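Local structure of lipocalin AI-4 (Rhodnius prolixus, 5HA0) at residues Y79-T84 with S93-V98; G89-Y94 with G112-T117. The protein binds the cysteinyl leukotriene LTD4 in the pocket of a lipocalin barrel and probably serves the bug as a secreted scavenger of this mediator. All blocks are in the same frame, centred on the assembly; numbering follows the deposited sequence.

Contact 1: Y79-T84 with S93-V98; sequences YSFQCT and SYMAVV. With LTD ((5~{S},6~{R},7~{E},9~{E},11~{Z},14~{Z})-6-[(2~{R})-2-azanyl-3-(2-hydroxy-2-oxoethylamino)-3-oxidanylidene-propyl]sulfanyl-5-oxidanyl-icosa-7,9,11,14-tetraenoic acid), chain B.
The carbonyl O of S93 accepts the backbone N-H of F81, with N to O 2.8 Å. This bond belongs to an antiparallel beta hairpin of the lipocalin barrel, strands 78-85 and 90-100. N of S93 returns a bond to O of F81. Y79 and M95 form the next hydrogen-bonded pair: N of Y79 lies 2.8 Å from O of M95, and N of M95 reaches O of Y79. Between these pairs sits the non-hydrogen-bonded pair S80 and Y94. Here CA of Y94 makes a CA-H...O contact with O of Y79, 3.2 Å apart.

The two faces differ. Y79, F81, S93 and M95 lie on the face that meets the leukotriene. M95 makes an oblique Met-aromatic contact with F81, SD to CE2 3.6 Å. Its CG stands between the backbone N and the carbonyl carbon (chi1 59°), and bends at chi2 and chi3 carry SD to the ring. C16 of the lipid lies over one face of F81, toward the rim. CG of M95 packs on C15 of the lipid at 3.6 Å. C83, in a disulfide with C67, touches C13 with its sulfur.

On the other face, CB of S80 meets CE2 of Y94 at 3.7 Å. One water joins the two hydroxyls, 2.7 Å from both OG of S80 and OH of Y94.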
loop_
_atom_site.group_PDB
_atom_site.type_symbol
_atom_site.label_atom_id
_atom_site.label_comp_id
_atom_site.label_asym_id
_atom_site.label_seq_id
_atom_site.Cartn_x
_atom_site.Cartn_y
_atom_site.Cartn_z
ATOM N N TYR A 79 -2.857 -0.843 8.919
ATOM C CA TYR A 79 -1.933 0.137 9.444
ATOM C C TYR A 79 -2.417 1.519 9.067
ATOM O O TYR A 79 -2.975 1.708 7.991
ATOM C CB TYR A 79 -0.525 -0.091 8.887
ATOM C CG TYR A 79 0.090 -1.375 9.383
ATOM C CD1 TYR A 79 -0.189 -2.587 8.769
ATOM C CD2 TYR A 79 0.924 -1.376 10.487
ATOM C CE1 TYR A 79 0.360 -3.762 9.239
ATOM C CE2 TYR A 79 1.480 -2.538 10.956
ATOM C CZ TYR A 79 1.202 -3.727 10.337
ATOM O OH TYR A 79 1.757 -4.889 10.822
ATOM N N SER A 80 -2.170 2.480 9.949
ATOM C CA SER A 80 -2.387 3.890 9.667
ATOM C C SER A 80 -1.029 4.559 9.528
ATOM O O SER A 80 -0.177 4.419 10.413
ATOM C CB SER A 80 -3.189 4.559 10.780
ATOM O OG SER A 80 -3.276 5.961 10.582
ATOM N N PHE A 81 -0.831 5.280 8.431
ATOM C CA PHE A 81 0.415 6.015 8.209
ATOM C C PHE A 81 0.152 7.502 8.219
ATOM O O PHE A 81 -0.739 7.994 7.532
ATOM C CB PHE A 81 1.087 5.585 6.883
ATOM C CG PHE A 81 1.796 4.273 6.990
ATOM C CD1 PHE A 81 3.102 4.222 7.429
ATOM C CD2 PHE A 81 1.136 3.082 6.719
ATOM C CE1 PHE A 81 3.753 3.000 7.582
ATOM C CE2 PHE A 81 1.788 1.862 6.854
ATOM C CZ PHE A 81 3.104 1.831 7.296
ATOM N N GLN A 82 0.923 8.208 9.033
ATOM C CA GLN A 82 0.900 9.657 9.075
ATOM C C GLN A 82 2.079 10.146 8.248
ATOM O O GLN A 82 3.225 9.853 8.580
ATOM C CB GLN A 82 0.974 10.160 10.521
ATOM C CG GLN A 82 0.672 11.636 10.671
ATOM C CD GLN A 82 -0.682 11.997 10.099
ATOM O OE1 GLN A 82 -1.644 11.235 10.224
ATOM N NE2 GLN A 82 -0.769 13.164 9.468
ATOM N N CYS A 83 1.790 10.850 7.158
ATOM C CA CYS A 83 2.820 11.235 6.192
ATOM C C CYS A 83 2.973 12.741 6.056
ATOM O O CYS A 83 2.012 13.497 6.203
ATOM C CB CYS A 83 2.513 10.651 4.812
ATOM S SG CYS A 83 2.258 8.864 4.767
ATOM N N THR A 84 4.202 13.171 5.778
ATOM C CA THR A 84 4.495 14.572 5.494
ATOM C C THR A 84 5.277 14.644 4.194
ATOM O O THR A 84 6.012 13.722 3.861
ATOM C CB THR A 84 5.293 15.239 6.622
ATOM O OG1 THR A 84 6.505 14.509 6.850
ATOM C CG2 THR A 84 4.472 15.243 7.894
ATOM N N SER A 93 -3.003 7.863 5.694
ATOM C CA SER A 93 -3.368 6.835 4.731
ATOM C C SER A 93 -3.408 5.492 5.427
ATOM O O SER A 93 -2.620 5.243 6.336
ATOM C CB SER A 93 -2.369 6.820 3.576
ATOM O OG SER A 93 -2.774 5.900 2.575
ATOM N N TYR A 94 -4.333 4.633 5.018
ATOM C CA TYR A 94 -4.505 3.318 5.629
ATOM C C TYR A 94 -4.167 2.226 4.640
ATOM O O TYR A 94 -4.463 2.360 3.458
ATOM C CB TYR A 94 -5.944 3.146 6.122
ATOM C CG TYR A 94 -6.325 4.174 7.159
ATOM C CD1 TYR A 94 -6.682 5.467 6.790
ATOM C CD2 TYR A 94 -6.300 3.867 8.513
ATOM C CE1 TYR A 94 -6.989 6.422 7.741
ATOM C CE2 TYR A 94 -6.618 4.803 9.461
ATOM C CZ TYR A 94 -6.970 6.078 9.074
ATOM O OH TYR A 94 -7.288 7.025 10.014
ATOM N N MET A 95 -3.571 1.138 5.113
ATOM C CA MET A 95 -3.202 0.040 4.240
ATOM C C MET A 95 -3.273 -1.310 4.941
ATOM O O MET A 95 -3.165 -1.413 6.172
ATOM C CB MET A 95 -1.786 0.267 3.673
ATOM C CG MET A 95 -0.697 0.402 4.753
ATOM S SD MET A 95 0.805 -0.541 4.408
ATOM C CE MET A 95 -0.102 -2.061 4.386
ATOM N N ALA A 96 -3.467 -2.355 4.148
ATOM C CA ALA A 96 -3.342 -3.722 4.617
ATOM C C ALA A 96 -2.622 -4.539 3.555
ATOM O O ALA A 96 -2.844 -4.335 2.357
ATOM C CB ALA A 96 -4.708 -4.322 4.913
ATOM N N VAL A 97 -1.771 -5.469 3.977
ATOM C CA VAL A 97 -1.158 -6.397 3.028
ATOM C C VAL A 97 -2.105 -7.568 2.794
ATOM O O VAL A 97 -2.413 -8.341 3.708
ATOM C CB VAL A 97 0.210 -6.903 3.518
ATOM C CG1 VAL A 97 0.828 -7.881 2.513
ATOM C CG2 VAL A 97 1.138 -5.734 3.759
ATOM N N VAL A 98 -2.586 -7.686 1.560
ATOM C CA VAL A 98 -3.539 -8.726 1.206
ATOM C C VAL A 98 -2.836 -10.076 1.005
ATOM O O VAL A 98 -3.278 -11.092 1.526
ATOM C CB VAL A 98 -4.329 -8.348 -0.058
ATOM C CG1 VAL A 98 -5.323 -9.440 -0.419
ATOM C CG2 VAL A 98 -5.054 -7.027 0.150
HETATM O O2 LTD B . -4.337 4.727 -2.717
HETATM C C1 LTD B . -4.375 5.189 -3.875
HETATM O O1 LTD B . -3.516 4.899 -4.738
HETATM C C2 LTD B . -5.500 6.122 -4.240
HETATM C C3 LTD B . -4.978 7.547 -4.387
HETATM C C4 LTD B . -4.051 7.922 -3.235
HETATM C C5 LTD B . -3.703 9.402 -3.308
HETATM O O3 LTD B . -2.861 9.657 -4.436
HETATM C C6 LTD B . -3.012 9.886 -2.038
HETATM C C7 LTD B . -1.683 9.186 -1.813
HETATM C C8 LTD B . -1.466 8.408 -0.743
HETATM C C9 LTD B . -0.166 7.760 -0.539
HETATM C C10 LTD B . 0.160 7.103 0.578
HETATM C C11 LTD B . 1.496 6.512 0.679
HETATM C C12 LTD B . 1.981 5.818 1.715
HETATM C C13 LTD B . 1.216 5.493 2.978
HETATM C C14 LTD B . 0.278 4.323 2.739
HETATM C C15 LTD B . 0.661 3.044 2.714
HETATM C C16 LTD B . 2.092 2.606 2.931
HETATM C C17 LTD B . 2.484 1.530 1.924
HETATM C C18 LTD B . 3.823 0.911 2.312
HETATM C C19 LTD B . 4.390 0.029 1.211
HETATM C C20 LTD B . 5.705 -0.583 1.649
HETATM O O32 LTD B . 3.177 11.905 -3.195
HETATM C C21 LTD B . 2.047 11.865 -2.672
HETATM O O31 LTD B . 1.257 10.917 -2.844
HETATM C CA3 LTD B . 1.602 13.000 -1.790
HETATM N N3 LTD B . 0.233 12.805 -1.340
HETATM C C22 LTD B . -0.503 13.862 -1.001
HETATM O O33 LTD B . -0.057 14.997 -1.054
HETATM C CA2 LTD B . -1.915 13.651 -0.531
HETATM C CB2 LTD B . -2.316 12.179 -0.555
HETATM S SG2 LTD B . -2.765 11.667 -2.222
HETATM N N2 LTD B . -2.820 14.436 -1.391
HETATM O O HOH W 1 -5.410 6.927 11.939
#

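Contact 2: G89-Y94 with G112-T117; sequences GSFTSY and GLYGST. With LTD ((5~{S},6~{R},7~{E},9~{E},11~{Z},14~{Z})-6-[(2~{R})-2-azanyl-3-(2-hydroxy-2-oxoethylamino)-3-oxidanylidene-propyl]sulfanyl-5-oxidanyl-icosa-7,9,11,14-tetraenoic acid), chain B.
The side chain of Y114 has CG beside its own backbone N (chi1 -46°), which brings its ring to F91 and S93. F91 places CG between the backbone N and the carbonyl carbon (chi1 63°), which turns its ring toward that of Y114; the two meet obliquely, CD2 of F91 to CE1 of Y114 3.9 Å. Y114 sits in a type I' beta turn from L113 to S116, in the loop joining strands 105-112 and 120-127 of the lipocalin barrel.

The phenol of Y114 is held on several sides. C6 of the leukotriene lies over the centre of one face. The carbonyl carbon of G112 covers the opposite face, nearer the rim. At the edge, in the ring plane, the hydroxyl of S93 donates to OH of Y114, with OG to OH 2.9 Å. This bond fixes the end of the phenol against strand 90-100. O of T92 also comes near the ring, 3.3 Å from CE1 of Y114.

F91 packs against both the cysteinyl part of the ligand and the start of its polyene. CB2 of the leukotriene stands over the centre of its ring, 3.7 Å above the plane, and N3 approaches CE1 of F91 at 3.3 Å. The two aromatic rings thus line the pocket around the thioether branch. A water ties the backbones together, donating to O of T92 at 2.7 Å and accepting from N of Y114 at 2.8 Å.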
loop_
_atom_site.group_PDB
_atom_site.type_symbol
_atom_site.label_atom_id
_atom_site.label_comp_id
_atom_site.label_asym_id
_atom_site.label_seq_id
_atom_site.Cartn_x
_atom_site.Cartn_y
_atom_site.Cartn_z
ATOM N N GLY A 89 3.078 19.401 2.913
ATOM C CA GLY A 89 1.798 18.734 3.076
ATOM C C GLY A 89 1.808 17.666 4.154
ATOM O O GLY A 89 2.859 17.198 4.582
ATOM N N SER A 90 0.622 17.285 4.609
ATOM C CA SER A 90 0.505 16.178 5.543
ATOM C C SER A 90 -0.794 15.442 5.283
ATOM O O SER A 90 -1.801 16.050 4.922
ATOM C CB SER A 90 0.560 16.664 6.989
ATOM O OG SER A 90 -0.545 17.497 7.280
ATOM N N PHE A 91 -0.773 14.129 5.455
ATOM C CA PHE A 91 -1.983 13.354 5.252
ATOM C C PHE A 91 -1.900 12.030 5.974
ATOM O O PHE A 91 -0.827 11.593 6.376
ATOM C CB PHE A 91 -2.239 13.133 3.751
ATOM C CG PHE A 91 -1.166 12.328 3.053
ATOM C CD1 PHE A 91 -0.064 12.953 2.484
ATOM C CD2 PHE A 91 -1.267 10.954 2.959
ATOM C CE1 PHE A 91 0.912 12.214 1.842
ATOM C CE2 PHE A 91 -0.299 10.211 2.330
ATOM C CZ PHE A 91 0.798 10.845 1.759
ATOM N N THR A 92 -3.049 11.382 6.109
ATOM C CA THR A 92 -3.126 10.063 6.712
ATOM C C THR A 92 -3.579 9.056 5.664
ATOM O O THR A 92 -4.444 9.356 4.845
ATOM C CB THR A 92 -4.091 10.048 7.896
ATOM O OG1 THR A 92 -3.734 11.100 8.801
ATOM C CG2 THR A 92 -4.043 8.698 8.612
ATOM N N SER A 93 -3.003 7.863 5.694
ATOM C CA SER A 93 -3.368 6.835 4.731
ATOM C C SER A 93 -3.408 5.492 5.427
ATOM O O SER A 93 -2.620 5.243 6.336
ATOM C CB SER A 93 -2.369 6.820 3.576
ATOM O OG SER A 93 -2.774 5.900 2.575
ATOM N N TYR A 94 -4.333 4.633 5.018
ATOM C CA TYR A 94 -4.505 3.318 5.629
ATOM C C TYR A 94 -4.167 2.226 4.640
ATOM O O TYR A 94 -4.463 2.360 3.458
ATOM C CB TYR A 94 -5.944 3.146 6.122
ATOM C CG TYR A 94 -6.325 4.174 7.159
ATOM C CD1 TYR A 94 -6.682 5.467 6.790
ATOM C CD2 TYR A 94 -6.300 3.867 8.513
ATOM C CE1 TYR A 94 -6.989 6.422 7.741
ATOM C CE2 TYR A 94 -6.618 4.803 9.461
ATOM C CZ TYR A 94 -6.970 6.078 9.074
ATOM O OH TYR A 94 -7.288 7.025 10.014
ATOM N N GLY A 112 -7.950 6.085 2.041
ATOM C CA GLY A 112 -7.850 7.266 2.873
ATOM C C GLY A 112 -8.830 8.329 2.430
ATOM O O GLY A 112 -9.405 8.238 1.343
ATOM N N LEU A 113 -9.030 9.337 3.278
ATOM C CA LEU A 113 -9.937 10.446 2.972
ATOM C C LEU A 113 -9.215 11.618 2.316
ATOM O O LEU A 113 -9.739 12.243 1.388
ATOM C CB LEU A 113 -10.645 10.919 4.247
ATOM C CG LEU A 113 -11.596 9.882 4.843
ATOM C CD1 LEU A 113 -12.085 10.317 6.220
ATOM C CD2 LEU A 113 -12.765 9.660 3.904
ATOM N N TYR A 114 -8.021 11.923 2.809
ATOM C CA TYR A 114 -7.183 12.972 2.214
ATOM C C TYR A 114 -7.903 14.321 2.141
ATOM O O TYR A 114 -7.796 15.032 1.146
ATOM C CB TYR A 114 -6.702 12.542 0.815
ATOM C CG TYR A 114 -6.184 11.120 0.801
ATOM C CD1 TYR A 114 -5.076 10.767 1.556
ATOM C CD2 TYR A 114 -6.805 10.123 0.049
ATOM C CE1 TYR A 114 -4.597 9.478 1.569
ATOM C CE2 TYR A 114 -6.323 8.810 0.058
ATOM C CZ TYR A 114 -5.217 8.498 0.826
ATOM O OH TYR A 114 -4.720 7.218 0.869
ATOM N N GLY A 115 -8.647 14.657 3.193
ATOM C CA GLY A 115 -9.323 15.942 3.266
ATOM C C GLY A 115 -10.727 15.959 2.687
ATOM O O GLY A 115 -11.494 16.887 2.934
ATOM N N SER A 116 -11.067 14.934 1.913
ATOM C CA SER A 116 -12.404 14.813 1.339
ATOM C C SER A 116 -13.335 14.042 2.272
ATOM O O SER A 116 -12.897 13.488 3.279
ATOM C CB SER A 116 -12.333 14.124 -0.026
ATOM O OG SER A 116 -13.611 13.671 -0.435
ATOM N N THR A 117 -14.623 14.010 1.945
ATOM C CA THR A 117 -15.580 13.247 2.742
ATOM C C THR A 117 -15.763 11.839 2.170
ATOM O O THR A 117 -16.276 10.940 2.839
ATOM C CB THR A 117 -16.950 13.955 2.815
ATOM O OG1 THR A 117 -17.709 13.670 1.634
ATOM C CG2 THR A 117 -16.771 15.461 2.960
HETATM O O2 LTD B . -4.337 4.727 -2.717
HETATM C C1 LTD B . -4.375 5.189 -3.875
HETATM O O1 LTD B . -3.516 4.899 -4.738
HETATM C C2 LTD B . -5.500 6.122 -4.240
HETATM C C3 LTD B . -4.978 7.547 -4.387
HETATM C C4 LTD B . -4.051 7.922 -3.235
HETATM C C5 LTD B . -3.703 9.402 -3.308
HETATM O O3 LTD B . -2.861 9.657 -4.436
HETATM C C6 LTD B . -3.012 9.886 -2.038
HETATM C C7 LTD B . -1.683 9.186 -1.813
HETATM C C8 LTD B . -1.466 8.408 -0.743
HETATM C C9 LTD B . -0.166 7.760 -0.539
HETATM C C10 LTD B . 0.160 7.103 0.578
HETATM C C11 LTD B . 1.496 6.512 0.679
HETATM C C12 LTD B . 1.981 5.818 1.715
HETATM C C13 LTD B . 1.216 5.493 2.978
HETATM C C14 LTD B . 0.278 4.323 2.739
HETATM C C15 LTD B . 0.661 3.044 2.714
HETATM C C16 LTD B . 2.092 2.606 2.931
HETATM C C17 LTD B . 2.484 1.530 1.924
HETATM C C18 LTD B . 3.823 0.911 2.312
HETATM C C19 LTD B . 4.390 0.029 1.211
HETATM C C20 LTD B . 5.705 -0.583 1.649
HETATM O O32 LTD B . 3.177 11.905 -3.195
HETATM C C21 LTD B . 2.047 11.865 -2.672
HETATM O O31 LTD B . 1.257 10.917 -2.844
HETATM C CA3 LTD B . 1.602 13.000 -1.790
HETATM N N3 LTD B . 0.233 12.805 -1.340
HETATM C C22 LTD B . -0.503 13.862 -1.001
HETATM O O33 LTD B . -0.057 14.997 -1.054
HETATM C CA2 LTD B . -1.915 13.651 -0.531
HETATM C CB2 LTD B . -2.316 12.179 -0.555
HETATM S SG2 LTD B . -2.765 11.667 -2.222
HETATM N N2 LTD B . -2.820 14.436 -1.391
HETATM O O HOH W 2 -6.859 10.553 4.953
#

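Contacts 1 and 2 have centres about 10 Å apart and share S93 and Y94 on strand 90-100. Contact 1 pairs that strand with the preceding strand 78-85. Contact 2 joins its earlier part to the loop after strand 105-112, which is the next strand in the sheet. Along the chain the order is 79-84, then 89-94 running into 93-98, then 112-117. The contacts also meet directly: OE1 of Q82 and OG1 of T92 are probably hydrogen-bonded, and N of C83 bonds to O of F91. Both touch one leukotriene, contact 1 mainly along its lipid tail and contact 2 around its thioether, its peptide branch and the nearby polyene.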